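Local structure of pheromone cOB1/lipoprotein, YaeC family (Enterococcus faecalis, 4EF1) at residues 75-80 against 202-207. The protein probably binds methionine as the solute-binding lipoprotein of a transport system and is the precursor of pheromone cOB1. Sequence-based numbering, arbitrary orientation.
Sequences FVNAGA and ANIIAV. With MSE (selenomethionine), chain C.
V76 and V207 pair through two backbone hydrogen bonds, V76 N to V207 O (2.8 Å) and V207 N to V76 O, joining neighbouring antiparallel strands in the mixed sheet of one lobe of a type 2 periplasmic-binding-protein fold. Their CG2 methyls meet at 3.5 Å on the face that also carries I205; helix 215-225 covers this side, with V217 reaching V207 and V221 and L224 reaching I205. Further along, a beta bulge sets A78 and G79 against I205 alone: A78 N gives its hydrogen to I205 O (2.8 Å), while I205 N bonds to G79 O. The N-H of G79 turns back within its own strand to N77 OD1 (2.8 Å), an Asx turn in which the donor stands 37° above the plane of the amide carbonyl. That bond helps to fix the amide over I204, which lies crosswise to N77. From I204 CB, 3.4 Å from N77 OD1, the branches spread beneath the amide. CG1, placed between backbone N and carbonyl carbon (chi1 67°), passes farther from the oxygen and carries CD1 to N77 CG at 3.6 Å; CG2 lies 3.4 Å from N77 OD1 and also approaches ND2. V61 of helix 61-71 touches both residues. Beyond the bulge, the CB methyls of A80 and A202 touch, and the carbonyl O of A80 accepts from R225. The side chain of N203 leaves its backbone away from segment 75-80, and its amide lines the selenomethionine pocket. Its OD1 accepts from the selenomethionine amino N and also bonds H15 NE2. On the other branch of this amide, ND2 donates to the ligand carboxylate O at 2.9 Å, with an N-H...O angle of 160°.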
loop_
_atom_site.group_PDB
_atom_site.type_symbol
_atom_site.label_atom_id
_atom_site.label_comp_id
_atom_site.label_asym_id
_atom_site.label_seq_id
_atom_site.Cartn_x
_atom_site.Cartn_y
_atom_site.Cartn_z
ATOM N N PHE A 75 -13.864 2.764 12.846
ATOM C CA PHE A 75 -13.352 3.713 11.866
ATOM C C PHE A 75 -14.203 3.747 10.600
ATOM O O PHE A 75 -15.042 2.879 10.374
ATOM C CB PHE A 75 -11.961 3.297 11.389
ATOM C CG PHE A 75 -10.896 3.209 12.448
ATOM C CD1 PHE A 75 -11.000 3.841 13.701
ATOM C CD2 PHE A 75 -9.709 2.559 12.134
ATOM C CE1 PHE A 75 -9.964 3.753 14.629
ATOM C CE2 PHE A 75 -8.685 2.454 13.073
ATOM C CZ PHE A 75 -8.804 3.064 14.309
ATOM N N VAL A 76 -13.956 4.753 9.769
ATOM C CA VAL A 76 -14.590 4.885 8.457
ATOM C C VAL A 76 -13.550 5.319 7.399
ATOM O O VAL A 76 -12.527 5.888 7.675
ATOM C CB VAL A 76 -15.820 5.861 8.447
ATOM C CG1 VAL A 76 -16.963 5.335 9.268
ATOM C CG2 VAL A 76 -15.425 7.261 8.915
ATOM N N ASN A 77 -13.840 4.967 6.167
ATOM C CA ASN A 77 -13.051 5.348 5.013
ATOM C C ASN A 77 -13.494 6.717 4.516
ATOM O O ASN A 77 -14.599 6.855 3.968
ATOM C CB ASN A 77 -13.261 4.280 3.941
ATOM C CG ASN A 77 -12.583 4.581 2.647
ATOM O OD1 ASN A 77 -11.847 5.584 2.476
ATOM N ND2 ASN A 77 -12.795 3.671 1.707
ATOM N N ALA A 78 -12.615 7.709 4.663
ATOM C CA ALA A 78 -12.897 9.074 4.186
ATOM C C ALA A 78 -12.623 9.304 2.687
ATOM O O ALA A 78 -12.932 10.379 2.168
ATOM C CB ALA A 78 -12.115 10.081 5.003
ATOM N N GLY A 79 -11.968 8.369 2.012
ATOM C CA GLY A 79 -11.811 8.457 0.557
ATOM C C GLY A 79 -10.456 7.963 0.084
ATOM O O GLY A 79 -9.457 8.167 0.739
ATOM N N ALA A 80 -10.444 7.316 -1.081
ATOM C CA ALA A 80 -9.207 6.839 -1.707
ATOM C C ALA A 80 -8.464 8.033 -2.309
ATOM O O ALA A 80 -9.082 8.914 -2.954
ATOM C CB ALA A 80 -9.520 5.854 -2.803
ATOM N N ALA A 202 -6.325 1.010 -3.599
ATOM C CA ALA A 202 -6.149 2.470 -3.407
ATOM C C ALA A 202 -5.921 2.734 -1.907
ATOM O O ALA A 202 -6.565 2.128 -1.049
ATOM C CB ALA A 202 -7.376 3.264 -3.932
ATOM N N ASN A 203 -4.968 3.588 -1.618
ATOM C CA ASN A 203 -4.665 4.000 -0.261
ATOM C C ASN A 203 -5.638 5.110 0.136
ATOM O O ASN A 203 -5.867 6.044 -0.644
ATOM C CB ASN A 203 -3.228 4.473 -0.133
ATOM C CG ASN A 203 -2.229 3.326 -0.085
ATOM O OD1 ASN A 203 -1.174 3.415 0.564
ATOM N ND2 ASN A 203 -2.564 2.223 -0.780
ATOM N N ILE A 204 -6.134 5.043 1.375
ATOM C CA ILE A 204 -7.210 5.912 1.824
ATOM C C ILE A 204 -6.849 6.824 2.998
ATOM O O ILE A 204 -5.838 6.635 3.702
ATOM C CB ILE A 204 -8.471 5.096 2.269
ATOM C CG1 ILE A 204 -8.207 4.264 3.543
ATOM C CG2 ILE A 204 -9.033 4.236 1.159
ATOM C CD1 ILE A 204 -9.420 3.491 4.012
ATOM N N ILE A 205 -7.728 7.797 3.214
ATOM C CA ILE A 205 -7.729 8.570 4.455
ATOM C C ILE A 205 -8.743 7.851 5.320
ATOM O O ILE A 205 -9.860 7.680 4.904
ATOM C CB ILE A 205 -8.172 10.014 4.281
ATOM C CG1 ILE A 205 -7.219 10.756 3.341
ATOM C CG2 ILE A 205 -8.263 10.723 5.634
ATOM C CD1 ILE A 205 -5.803 10.863 3.865
ATOM N N ALA A 206 -8.353 7.488 6.537
ATOM C CA ALA A 206 -9.275 6.822 7.483
ATOM C C ALA A 206 -9.417 7.717 8.715
ATOM O O ALA A 206 -8.469 8.314 9.124
ATOM C CB ALA A 206 -8.734 5.451 7.865
ATOM N N VAL A 207 -10.598 7.741 9.309
ATOM C CA VAL A 207 -10.891 8.517 10.529
ATOM C C VAL A 207 -11.771 7.697 11.440
ATOM O O VAL A 207 -12.312 6.678 11.007
ATOM C CB VAL A 207 -11.600 9.886 10.206
ATOM C CG1 VAL A 207 -10.664 10.771 9.367
ATOM C CG2 VAL A 207 -12.968 9.700 9.522
HETATM N N MSE C 301 1.131 1.708 0.796
HETATM C CA MSE C 301 0.792 0.230 0.850
HETATM C C MSE C 301 0.331 -0.323 -0.502
HETATM O O MSE C 301 -0.471 0.326 -1.191
HETATM O OXT MSE C 301 0.697 -1.469 -0.880
HETATM C CB MSE C 301 -0.233 -0.083 1.939
HETATM C CG MSE C 301 -0.506 -1.573 2.176
HETATM SE SE MSE C 301 -2.004 -1.813 3.358
HETATM C CE MSE C 301 -1.217 -1.131 5.055
#